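Local coordinates for protein beta-N-acetylhexosaminidase (Beutenbergia cavernae, PDB 5BU9) that probably hydrolyses terminal non-reducing N-acetyl-D-hexosamine residues from N-acetyl-beta-D-hexosaminides, as a member of glycosyl hydrolase family 3, at residues Q9-G12 against Q13-V17; T115-G118 against A119-A122; E274-Q277 against A278-P281; S299-P302 against S303-A306. One frame throughout, in Å; residues are numbered along the deposited sequence.

In the fold
All four interactions are local turns or helix segments within the TIM-barrel-type domain of family 3 glycoside hydrolases, numbered in chain order. Interaction 1 leads helix 7-12 into strand 15-20, interaction 2 is a piece of helix 107-123, interaction 3 leads into helix 281-291, and interaction 4 joins strand 296-298 to helix 305-318. Strands 15-20 and 296-298 pair in parallel, and the centres of interactions 1 and 4 are about 13 Å apart, with Val17 packed on Pro302 and Ala305. Interaction 3 touches interaction 4 through Pro281 and Ile304. Interaction 2 stands apart, its centre about 35 Å from that of interaction 3. Early and late parts of the chain thus meet where the barrel closes.

Interaction 1 of 4, residues Q9-G12 against Q13-V17; sequences QRVG and QLFMV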
ATOM      1  N   GLN A   9       1.084  13.177  16.831  1.00 35.51           N
ATOM      2  CA  GLN A   9       0.936  11.738  16.816  1.00 38.65           C
ATOM      3  C   GLN A   9      -0.141  11.289  15.818  1.00 50.47           C
ATOM      4  O   GLN A   9       0.021  10.246  15.187  1.00 33.82           O
ATOM      5  CB  GLN A   9       0.626  11.236  18.220  1.00 48.23           C
ATOM      6  CG  GLN A   9       1.820  11.326  19.163  1.00 47.06           C
ATOM      7  CD  GLN A   9       1.397  11.145  20.593  1.00 52.52           C
ATOM      8  OE1 GLN A   9       0.242  11.371  20.916  1.00 46.85           O
ATOM      9  NE2 GLN A   9       2.318  10.726  21.457  1.00 53.84           N
ATOM     10  N   ARG A  10      -1.214  12.064  15.648  1.00 36.37           N
ATOM     11  CA  ARG A  10      -2.248  11.685  14.676  1.00 33.86           C
ATOM     12  C   ARG A  10      -1.713  11.788  13.248  1.00 36.53           C
ATOM     13  O   ARG A  10      -1.873  10.860  12.450  1.00 31.05           O
ATOM     14  CB  ARG A  10      -3.512  12.541  14.845  1.00 35.36           C
ATOM     15  CG  ARG A  10      -4.209  12.328  16.181  1.00 39.39           C
ATOM     16  CD  ARG A  10      -5.647  12.864  16.215  1.00 50.15           C
ATOM     17  NE  ARG A  10      -5.770  14.293  15.913  1.00 39.62           N
ATOM     18  CZ  ARG A  10      -5.623  15.294  16.792  1.00 50.01           C
ATOM     19  NH1 ARG A  10      -5.322  15.061  18.055  1.00 53.33           N
ATOM     20  NH2 ARG A  10      -5.780  16.555  16.406  1.00 48.99           N
ATOM     21  N   VAL A  11      -1.043  12.896  12.938  1.00 35.45           N
ATOM     22  CA  VAL A  11      -0.359  13.027  11.667  1.00 43.02           C
ATOM     23  C   VAL A  11       0.597  11.838  11.472  1.00 34.35           C
ATOM     24  O   VAL A  11       0.611  11.204  10.415  1.00 32.88           O
ATOM     25  CB  VAL A  11       0.390  14.346  11.584  1.00 31.40           C
ATOM     26  CG1 VAL A  11       1.261  14.344  10.352  1.00 29.78           C
ATOM     27  CG2 VAL A  11      -0.589  15.477  11.511  1.00 34.75           C
ATOM     28  N   GLY A  12       1.360  11.513  12.509  1.00 44.16           N
ATOM     29  CA  GLY A  12       2.305  10.417  12.452  1.00 28.54           C
ATOM     30  C   GLY A  12       1.640   9.129  12.026  1.00 42.18           C
ATOM     31  O   GLY A  12       2.223   8.341  11.289  1.00 29.60           O
ATOM     32  N   GLN A  13       0.393   8.922  12.428  1.00 35.89           N
ATOM     33  CA  GLN A  13      -0.311   7.709  11.995  1.00 29.57           C
ATOM     34  C   GLN A  13      -0.604   7.625  10.489  1.00 34.86           C
ATOM     35  O   GLN A  13      -0.931   6.539   9.999  1.00 35.40           O
ATOM     36  CB  GLN A  13      -1.634   7.582  12.751  1.00 31.36           C
ATOM     37  CG  GLN A  13      -1.443   7.391  14.194  1.00 32.88           C
ATOM     38  CD  GLN A  13      -0.829   6.052  14.512  1.00 59.04           C
ATOM     39  OE1 GLN A  13      -1.305   5.014  14.048  1.00 33.58           O
ATOM     40  NE2 GLN A  13       0.246   6.067  15.293  1.00 33.43           N
ATOM     41  N   LEU A  14      -0.543   8.773   9.792  1.00 35.00           N
ATOM     42  CA  LEU A  14      -0.830   8.887   8.352  1.00 27.61           C
ATOM     43  C   LEU A  14       0.397   8.611   7.471  1.00 30.47           C
ATOM     44  O   LEU A  14       0.366   8.827   6.249  1.00 33.44           O
ATOM     45  CB  LEU A  14      -1.398  10.281   8.038  1.00 28.01           C
ATOM     46  CG  LEU A  14      -2.565  10.767   8.913  1.00 29.26           C
ATOM     47  CD1 LEU A  14      -3.106  12.075   8.342  1.00 30.31           C
ATOM     48  CD2 LEU A  14      -3.679   9.709   9.010  1.00 30.20           C
ATOM     49  N   PHE A  15       1.482   8.131   8.082  1.00 32.24           N
ATOM     50  CA  PHE A  15       2.690   7.817   7.320  1.00 30.44           C
ATOM     51  C   PHE A  15       3.176   6.380   7.514  1.00 32.69           C
ATOM     52  O   PHE A  15       3.028   5.788   8.588  1.00 35.11           O
ATOM     53  CB  PHE A  15       3.815   8.781   7.681  1.00 25.39           C
ATOM     54  CG  PHE A  15       3.652  10.150   7.088  1.00 33.53           C
ATOM     55  CD1 PHE A  15       2.833  11.097   7.701  1.00 31.90           C
ATOM     56  CD2 PHE A  15       4.317  10.498   5.931  1.00 25.74           C
ATOM     57  CE1 PHE A  15       2.680  12.364   7.167  1.00 34.41           C
ATOM     58  CE2 PHE A  15       4.179  11.772   5.381  1.00 40.27           C
ATOM     59  CZ  PHE A  15       3.361  12.708   6.001  1.00 34.15           C
HETATM   60  N   MSE A  16       3.750   5.829   6.450  1.00 28.38           N
HETATM   61  CA  MSE A  16       4.386   4.526   6.505  1.00 30.52           C
HETATM   62  C   MSE A  16       5.829   4.682   6.004  1.00 34.58           C
HETATM   63  O   MSE A  16       6.057   4.965   4.829  1.00 32.02           O
HETATM   64  CB  MSE A  16       3.599   3.487   5.689  1.00 26.07           C
HETATM   65  CG  MSE A  16       4.144   2.044   5.858  1.00 27.14           C
HETATM   66 SE   MSE A  16       3.102   0.713   4.883  0.72 36.20          SE
HETATM   67  CE  MSE A  16       1.774   0.323   6.244  1.00 28.97           C
ATOM     68  N   VAL A  17       6.812   4.535   6.894  1.00 26.44           N
ATOM     69  CA  VAL A  17       8.198   4.826   6.478  1.00 27.64           C
ATOM     70  C   VAL A  17       8.980   3.539   6.298  1.00 35.85           C
ATOM     71  O   VAL A  17       8.864   2.595   7.092  1.00 30.99           O
ATOM     72  CB  VAL A  17       8.905   5.777   7.455  1.00 36.84           C
ATOM     73  CG1 VAL A  17       8.957   5.182   8.843  1.00 39.89           C
ATOM     74  CG2 VAL A  17      10.305   6.043   6.976  1.00 27.19           C
TER
HETATM   75  O   HOH W   1       1.655   8.318  16.039  1.00 35.71           O
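Phe15 lies alongside Val11, the two side chains pointing the same way, and its CE1 comes 4.0 Å from Val11 CG1. The contact is the turn that ends helix 7-12 and starts strand 15-20 of the TIM-barrel domain. With chi1 at 171°, Val11 turns CG1 away from its own backbone N and toward Phe15 CE1. The ring edge also meets Val11 O in its plane, 3.5 Å from Phe15 CD1. That same oxygen accepts from Leu14 N at 2.8 Å. A type I turn follows from Gly12 to Phe15, closed by Phe15 N on Gly12 O. Helix 305-318 and strand 296-298 pack on the Phe15 ring, so the turn is built into the core. Leu14 sets CG over Arg10 O at 3.6 Å, while Arg10 points away from the turn, and its NE makes a salt bridge with Asp327 of helix 320-336. Gln13 N donates to Gln9 O at 3.1 Å and more weakly to Arg10 O. The Gln13 chain bends at chi2 (-68°), and OE1 of its amide bonds to Lys337. The amide's NE2 donates to a water at 2.8 Å, which in turn donates to Gln9 O.

Interaction 2 of 4, residues T115-G118 against A119-A122; sequences TTWG and AELA
Residues 115-118 and 119-122 are consecutive pieces of one regular alpha-helix, held by four backbone bonds from residue i+4 to residue i. Ala122 N to Gly118 O is the shortest of them at 2.8 Å, with an N-H...O angle of 168°, and Leu121 N reaches Trp117 O at 3.1 Å. Glu120 N binds Thr116 O, with a second, weak bond to Trp117 O, and Ala119 N binds Thr115 O. On the side chains, Glu120 lies across Thr116: its CG sits 3.4 Å from Thr116 O, and its OE2 is 3.9 Å from Thr116 CG2. With chi1 at -57°, Thr116 sets OG1 beside its backbone N and leaves the methyl CG2 anti to that N, facing the carboxylate; OG1 bonds weakly to Ala112 O one turn back. The segments belong to helix 107-123 of the barrel domain, and the buried side of the helix carries Trp117 and Leu121 against Phe170 and Met174 of helix 160-176. The Trp117 indole also packs on Ser94, Ile96 and Pro97. Gly118 has no side chain, and its carbonyl oxygen lies 3.4 Å from Leu121 CB. The Glu120 carboxylate is held at both oxygens: OE2 bonds with Ser94 OG, while OE1 accepts from a water at 2.9 Å. That water also donates to Trp117 O, so this carbonyl serves the helix bond to Leu121 N, the weaker one to Glu120 N and a solvent bridge to the acid.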
ATOM      1  N   THR A 115      -2.509 -19.057   2.983  1.00 39.60           N
ATOM      2  CA  THR A 115      -2.569 -19.198   4.434  1.00 49.83           C
ATOM      3  C   THR A 115      -1.168 -19.531   4.962  1.00 47.93           C
ATOM      4  O   THR A 115      -0.700 -18.988   5.970  1.00 48.23           O
ATOM      5  CB  THR A 115      -3.556 -20.293   4.852  1.00 44.09           C
ATOM      6  OG1 THR A 115      -4.845 -19.997   4.311  1.00 52.05           O
ATOM      7  CG2 THR A 115      -3.640 -20.399   6.372  1.00 42.87           C
ATOM      8  N   THR A 116      -0.503 -20.438   4.266  1.00 49.70           N
ATOM      9  CA  THR A 116       0.857 -20.810   4.597  1.00 43.30           C
ATOM     10  C   THR A 116       1.768 -19.592   4.482  1.00 44.34           C
ATOM     11  O   THR A 116       2.513 -19.300   5.415  1.00 50.69           O
ATOM     12  CB  THR A 116       1.349 -21.926   3.685  1.00 45.71           C
ATOM     13  OG1 THR A 116       0.454 -23.036   3.794  1.00 50.15           O
ATOM     14  CG2 THR A 116       2.765 -22.360   4.055  1.00 42.72           C
ATOM     15  N   TRP A 117       1.692 -18.874   3.356  1.00 39.12           N
ATOM     16  CA  TRP A 117       2.561 -17.702   3.113  1.00 36.94           C
ATOM     17  C   TRP A 117       2.329 -16.654   4.185  1.00 39.39           C
ATOM     18  O   TRP A 117       3.263 -16.055   4.712  1.00 37.61           O
ATOM     19  CB  TRP A 117       2.301 -17.097   1.731  1.00 35.88           C
ATOM     20  CG  TRP A 117       2.519 -18.086   0.658  1.00 67.28           C
ATOM     21  CD1 TRP A 117       3.327 -19.182   0.721  1.00 42.95           C
ATOM     22  CD2 TRP A 117       1.897 -18.117  -0.634  1.00 40.12           C
ATOM     23  NE1 TRP A 117       3.257 -19.889  -0.456  1.00 38.37           N
ATOM     24  CE2 TRP A 117       2.382 -19.258  -1.302  1.00 57.61           C
ATOM     25  CE3 TRP A 117       0.981 -17.292  -1.289  1.00 47.80           C
ATOM     26  CZ2 TRP A 117       1.995 -19.583  -2.604  1.00 37.86           C
ATOM     27  CZ3 TRP A 117       0.591 -17.620  -2.571  1.00 43.43           C
ATOM     28  CH2 TRP A 117       1.093 -18.757  -3.212  1.00 59.76           C
ATOM     29  N   GLY A 118       1.065 -16.445   4.515  1.00 39.68           N
ATOM     30  CA  GLY A 118       0.709 -15.532   5.587  1.00 47.55           C
ATOM     31  C   GLY A 118       1.275 -15.892   6.950  1.00 38.03           C
ATOM     32  O   GLY A 118       1.699 -14.993   7.683  1.00 38.40           O
ATOM     33  N   ALA A 119       1.282 -17.190   7.284  1.00 38.42           N
ATOM     34  CA  ALA A 119       1.777 -17.670   8.580  1.00 44.25           C
ATOM     35  C   ALA A 119       3.276 -17.340   8.745  1.00 39.26           C
ATOM     36  O   ALA A 119       3.747 -17.003   9.836  1.00 45.78           O
ATOM     37  CB  ALA A 119       1.535 -19.183   8.725  1.00 41.29           C
ATOM     38  N   GLU A 120       4.007 -17.436   7.637  1.00 50.55           N
ATOM     39  CA  GLU A 120       5.420 -17.111   7.601  1.00 40.96           C
ATOM     40  C   GLU A 120       5.580 -15.610   7.812  1.00 47.79           C
ATOM     41  O   GLU A 120       6.421 -15.184   8.588  1.00 37.35           O
ATOM     42  CB  GLU A 120       6.035 -17.556   6.271  1.00 42.92           C
ATOM     43  CG  GLU A 120       5.841 -19.044   5.950  1.00 39.62           C
ATOM     44  CD  GLU A 120       6.148 -19.382   4.487  1.00 39.35           C
ATOM     45  OE1 GLU A 120       6.319 -18.445   3.678  1.00 41.26           O
ATOM     46  OE2 GLU A 120       6.205 -20.584   4.138  1.00 53.42           O
ATOM     47  N   LEU A 121       4.756 -14.811   7.141  1.00 42.67           N
ATOM     48  CA  LEU A 121       4.798 -13.363   7.350  1.00 36.80           C
ATOM     49  C   LEU A 121       4.517 -13.040   8.807  1.00 53.05           C
ATOM     50  O   LEU A 121       5.296 -12.341   9.435  1.00 35.42           O
ATOM     51  CB  LEU A 121       3.805 -12.645   6.454  1.00 33.70           C
ATOM     52  CG  LEU A 121       4.194 -12.639   4.988  1.00 32.94           C
ATOM     53  CD1 LEU A 121       3.106 -11.927   4.201  1.00 32.27           C
ATOM     54  CD2 LEU A 121       5.500 -11.946   4.832  1.00 32.39           C
ATOM     55  N   ALA A 122       3.425 -13.573   9.353  1.00 37.52           N
ATOM     56  CA  ALA A 122       3.029 -13.279  10.731  1.00 38.69           C
ATOM     57  C   ALA A 122       4.116 -13.693  11.707  1.00 46.74           C
ATOM     58  O   ALA A 122       4.361 -13.008  12.685  1.00 41.00           O
ATOM     59  CB  ALA A 122       1.725 -13.998  11.087  1.00 37.84           C
TER
HETATM   60  O   HOH W   2       5.632 -15.716   2.883  1.00 41.98           O

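Interaction 3 of 4, residues E274-Q277 against A278-P281; sequences EQVQ and AWSP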
ATOM      1  N   GLU A 274       9.455   8.467  -9.976  1.00 25.55           N
ATOM      2  CA  GLU A 274       9.720   9.576 -10.867  1.00 25.61           C
ATOM      3  C   GLU A 274       8.436  10.333 -11.183  1.00 34.00           C
ATOM      4  O   GLU A 274       8.466  11.534 -11.335  1.00 25.40           O
ATOM      5  CB  GLU A 274      10.368   9.098 -12.167  1.00 31.42           C
ATOM      6  CG  GLU A 274      10.847  10.219 -13.081  1.00 29.91           C
ATOM      7  CD  GLU A 274      11.965  11.083 -12.452  1.00 42.49           C
ATOM      8  OE1 GLU A 274      12.544  10.698 -11.389  1.00 50.94           O
ATOM      9  OE2 GLU A 274      12.257  12.153 -13.030  1.00 46.50           O
ATOM     10  N   GLN A 275       7.311   9.620 -11.230  1.00 28.59           N
ATOM     11  CA  GLN A 275       6.044  10.197 -11.622  1.00 24.14           C
ATOM     12  C   GLN A 275       5.639  11.370 -10.709  1.00 32.10           C
ATOM     13  O   GLN A 275       4.937  12.273 -11.149  1.00 28.84           O
ATOM     14  CB  GLN A 275       4.958   9.129 -11.606  1.00 24.04           C
ATOM     15  CG  GLN A 275       3.530   9.699 -11.751  1.00 23.73           C
ATOM     16  CD  GLN A 275       3.133   9.881 -13.212  1.00 32.01           C
ATOM     17  OE1 GLN A 275       3.998   9.846 -14.110  1.00 28.32           O
ATOM     18  NE2 GLN A 275       1.824  10.048 -13.469  1.00 23.84           N
ATOM     19  N   VAL A 276       6.094  11.378  -9.447  1.00 23.72           N
ATOM     20  CA  VAL A 276       5.696  12.492  -8.570  1.00 27.74           C
ATOM     21  C   VAL A 276       6.830  13.379  -8.077  1.00 34.78           C
ATOM     22  O   VAL A 276       6.623  14.191  -7.176  1.00 32.16           O
ATOM     23  CB  VAL A 276       4.886  11.972  -7.360  1.00 26.85           C
ATOM     24  CG1 VAL A 276       3.599  11.386  -7.844  1.00 23.14           C
ATOM     25  CG2 VAL A 276       5.697  10.948  -6.504  1.00 23.45           C
ATOM     26  N   GLN A 277       8.014  13.261  -8.676  1.00 25.18           N
ATOM     27  CA  GLN A 277       9.156  14.065  -8.227  1.00 27.76           C
ATOM     28  C   GLN A 277       8.979  15.554  -8.558  1.00 29.54           C
ATOM     29  O   GLN A 277       9.643  16.363  -7.945  1.00 29.18           O
ATOM     30  CB  GLN A 277      10.471  13.565  -8.842  1.00 31.16           C
ATOM     31  CG  GLN A 277      10.914  12.216  -8.333  1.00 29.19           C
ATOM     32  CD  GLN A 277      11.023  12.144  -6.812  1.00 36.80           C
ATOM     33  OE1 GLN A 277      10.217  11.460  -6.126  1.00 43.63           O
ATOM     34  NE2 GLN A 277      12.017  12.832  -6.277  1.00 31.47           N
ATOM     35  N   ALA A 278       8.108  15.909  -9.522  1.00 25.36           N
ATOM     36  CA  ALA A 278       7.810  17.335  -9.841  1.00 27.95           C
ATOM     37  C   ALA A 278       7.264  18.116  -8.643  1.00 32.76           C
ATOM     38  O   ALA A 278       7.404  19.325  -8.576  1.00 40.75           O
ATOM     39  CB  ALA A 278       6.816  17.434 -11.008  1.00 24.48           C
ATOM     40  N   TRP A 279       6.631  17.407  -7.707  1.00 25.19           N
ATOM     41  CA  TRP A 279       6.121  18.007  -6.472  1.00 25.72           C
ATOM     42  C   TRP A 279       7.110  17.833  -5.339  1.00 39.96           C
ATOM     43  O   TRP A 279       7.779  16.804  -5.263  1.00 24.10           O
ATOM     44  CB  TRP A 279       4.782  17.367  -6.073  1.00 23.49           C
ATOM     45  CG  TRP A 279       3.678  17.655  -7.050  1.00 25.58           C
ATOM     46  CD1 TRP A 279       2.770  18.708  -6.994  1.00 23.63           C
ATOM     47  CD2 TRP A 279       3.327  16.882  -8.207  1.00 26.83           C
ATOM     48  NE1 TRP A 279       1.906  18.630  -8.059  1.00 28.85           N
ATOM     49  CE2 TRP A 279       2.222  17.530  -8.824  1.00 30.96           C
ATOM     50  CE3 TRP A 279       3.851  15.721  -8.804  1.00 24.96           C
ATOM     51  CZ2 TRP A 279       1.627  17.050  -9.983  1.00 23.51           C
ATOM     52  CZ3 TRP A 279       3.246  15.230  -9.970  1.00 26.03           C
ATOM     53  CH2 TRP A 279       2.146  15.907 -10.547  1.00 24.84           C
ATOM     54  N   SER A 280       7.206  18.829  -4.460  1.00 24.30           N
ATOM     55  CA  SER A 280       8.037  18.695  -3.287  1.00 31.67           C
ATOM     56  C   SER A 280       7.532  17.510  -2.446  1.00 28.35           C
ATOM     57  O   SER A 280       6.356  17.121  -2.517  1.00 28.91           O
ATOM     58  CB  SER A 280       7.990  20.003  -2.461  1.00 25.25           C
ATOM     59  OG  SER A 280       6.783  20.034  -1.730  1.00 28.43           O
ATOM     60  N   PRO A 281       8.405  16.936  -1.614  1.00 27.94           N
ATOM     61  CA  PRO A 281       7.919  15.871  -0.730  1.00 24.16           C
ATOM     62  C   PRO A 281       6.740  16.313   0.132  1.00 43.79           C
ATOM     63  O   PRO A 281       5.819  15.546   0.339  1.00 27.14           O
ATOM     64  CB  PRO A 281       9.132  15.571   0.139  1.00 24.69           C
ATOM     65  CG  PRO A 281      10.331  15.912  -0.794  1.00 26.80           C
ATOM     66  CD  PRO A 281       9.871  17.125  -1.544  1.00 25.03           C
TER
HETATM   67  O   HOH W   3       7.573  14.320 -11.795  1.00 29.88           O
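Trp279 folds its six-membered ring back against the backbone of Gln275 and Val276, and this is the close-packed side of the contact. Its CE3 lies 3.7 Å from Val276 CA and 4.1 Å from Val276 CB, while the ring edge meets Gln275 O in its plane, 3.6 Å from CZ3. With chi1 at -66° and chi2 at -92°, the indole swings back beside its own backbone N and toward the preceding turn. The chain here makes a type I beta turn from Val276 to Trp279, closed by Trp279 N on Val276 O at 3.3 Å. Phe246 meets the indole edge-to-face, and Pro243 and Leu287 pack on it too. Were Trp279 replaced by an alanine, a gap would probably open beside Val276 and Phe246 would lose its edge-to-face partner. The other side is looser. Ala278, an exposed residue, merely sets CB over one indole face, 4.0 Å above the plane and offset to the rim. A water bridges Glu274 O and Ala278 N, accepting from the latter at 2.8 Å. Beyond the indole, Ser280 is the N-cap of helix 281-291, its OG binding Asp283 N, and Trp279 O accepts from Arg284 NE. The indole thus turns C-H groups of its edge to the backbone oxygens of Gln275 and Val276, and finds apolar contact with Val276, Phe246, Pro243 and Leu287.

Interaction 4 of 4, residues S299-P302 against S303-A306; sequences SADP and SIAA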
ATOM      1  N   SER A 299       8.674   4.741   1.235  1.00 35.34           N
ATOM      2  CA  SER A 299       9.438   3.500   1.382  1.00 42.73           C
ATOM      3  C   SER A 299      10.847   3.569   0.797  1.00 35.68           C
ATOM      4  O   SER A 299      11.826   3.399   1.522  1.00 45.05           O
ATOM      5  CB  SER A 299       8.677   2.345   0.731  1.00 35.63           C
ATOM      6  OG  SER A 299       8.215   2.707  -0.575  1.00 50.55           O
ATOM      7  N   ALA A 300      10.944   3.825  -0.510  1.00 33.81           N
ATOM      8  CA  ALA A 300      12.225   3.766  -1.215  1.00 31.54           C
ATOM      9  C   ALA A 300      13.220   4.724  -0.566  1.00 28.73           C
ATOM     10  O   ALA A 300      14.360   4.363  -0.315  1.00 29.74           O
ATOM     11  CB  ALA A 300      12.046   4.098  -2.751  1.00 28.10           C
ATOM     12  N   ASP A 301      12.786   5.957  -0.304  1.00 27.96           N
ATOM     13  CA  ASP A 301      13.686   6.955   0.256  1.00 31.76           C
ATOM     14  C   ASP A 301      13.120   7.495   1.553  1.00 38.46           C
ATOM     15  O   ASP A 301      12.462   8.530   1.548  1.00 31.81           O
ATOM     16  CB  ASP A 301      13.909   8.091  -0.744  1.00 34.32           C
ATOM     17  CG  ASP A 301      14.811   9.208  -0.201  1.00 32.07           C
ATOM     18  OD1 ASP A 301      15.422   9.025   0.877  1.00 38.25           O
ATOM     19  OD2 ASP A 301      14.915  10.269  -0.885  1.00 40.21           O
ATOM     20  N   PRO A 302      13.392   6.809   2.665  1.00 38.48           N
ATOM     21  CA  PRO A 302      12.810   7.243   3.941  1.00 28.12           C
ATOM     22  C   PRO A 302      13.430   8.555   4.456  1.00 31.23           C
ATOM     23  O   PRO A 302      12.908   9.137   5.397  1.00 29.38           O
ATOM     24  CB  PRO A 302      13.091   6.071   4.890  1.00 28.91           C
ATOM     25  CG  PRO A 302      14.263   5.300   4.245  1.00 29.88           C
ATOM     26  CD  PRO A 302      14.210   5.579   2.759  1.00 30.03           C
ATOM     27  N   SER A 303      14.483   9.062   3.824  1.00 30.20           N
ATOM     28  CA  SER A 303      15.129  10.268   4.364  1.00 37.87           C
ATOM     29  C   SER A 303      14.233  11.484   4.292  1.00 39.11           C
ATOM     30  O   SER A 303      14.491  12.454   4.987  1.00 35.25           O
ATOM     31  CB  SER A 303      16.461  10.590   3.657  1.00 29.99           C
ATOM     32  OG  SER A 303      16.230  11.089   2.349  1.00 37.77           O
ATOM     33  N   ILE A 304      13.189  11.455   3.461  1.00 35.28           N
ATOM     34  CA  ILE A 304      12.322  12.634   3.347  1.00 26.66           C
ATOM     35  C   ILE A 304      11.046  12.520   4.193  1.00 30.82           C
ATOM     36  O   ILE A 304      10.223  13.409   4.181  1.00 30.39           O
ATOM     37  CB  ILE A 304      11.964  12.915   1.888  1.00 33.05           C
ATOM     38  CG1 ILE A 304      11.263  11.706   1.275  1.00 25.84           C
ATOM     39  CG2 ILE A 304      13.246  13.341   1.092  1.00 30.10           C
ATOM     40  CD1 ILE A 304      10.892  11.906  -0.148  1.00 38.73           C
ATOM     41  N   ALA A 305      10.880  11.432   4.937  1.00 32.23           N
ATOM     42  CA  ALA A 305       9.687  11.287   5.746  1.00 29.89           C
ATOM     43  C   ALA A 305       9.572  12.417   6.784  1.00 39.68           C
ATOM     44  O   ALA A 305       8.498  12.958   6.983  1.00 31.28           O
ATOM     45  CB  ALA A 305       9.675   9.928   6.436  1.00 26.40           C
ATOM     46  N   ALA A 306      10.672  12.760   7.450  1.00 30.26           N
ATOM     47  CA  ALA A 306      10.642  13.761   8.522  1.00 37.01           C
ATOM     48  C   ALA A 306      10.061  15.078   8.045  1.00 39.43           C
ATOM     49  O   ALA A 306       9.165  15.631   8.689  1.00 35.78           O
ATOM     50  CB  ALA A 306      12.077  13.995   9.110  1.00 30.49           C
TER
HETATM   51  O   HOH W   4      13.081  11.095   7.682  1.00 28.75           O
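Asp301 and Ser303 carry the polar part of the contact, both donors of the serine converging on Asp301 OD1. Ser303 OG donates to it at 2.7 Å from the syn side, 21° out of the carboxylate plane. Ser303 N donates to the same oxygen at 3.1 Å, but from above that plane, forming an Asx turn that leads into the 3-10 segment before helix 305-318. Asp301 holds CG trans to its own N (chi1 178°), which carries the carboxylate forward over this turn. Ser303 tucks OG between its own N and carbonyl carbon, with chi1 at 73°, and so brings the hydroxyl round to the acid. A leucine replacing Asp301 would probably leave Ser303 N and OG without their shared acceptor and let the hydroxyl turn away. Among backbone bonds, Ala305 N donates to Pro302 O at 3.1 Å across the short 3-10 segment. A water donates to the same Pro302 O and accepts from Ala306 N, extending the bonding into the helix. Van der Waals contact comes from Ile304, whose side chain crosses that of Asp301 at about a right angle; its aliphatic CG1 lies 3.4 Å from Asp301 O and its CG2 4.0 Å from Asp301 OD2. Ile304 also packs on Pro281 and Arg284 of helix 281-291, while Pro302 and Ala305 rest on Val17 of strand 15-20, and Pro302 reaches Val27 of helix 26-35.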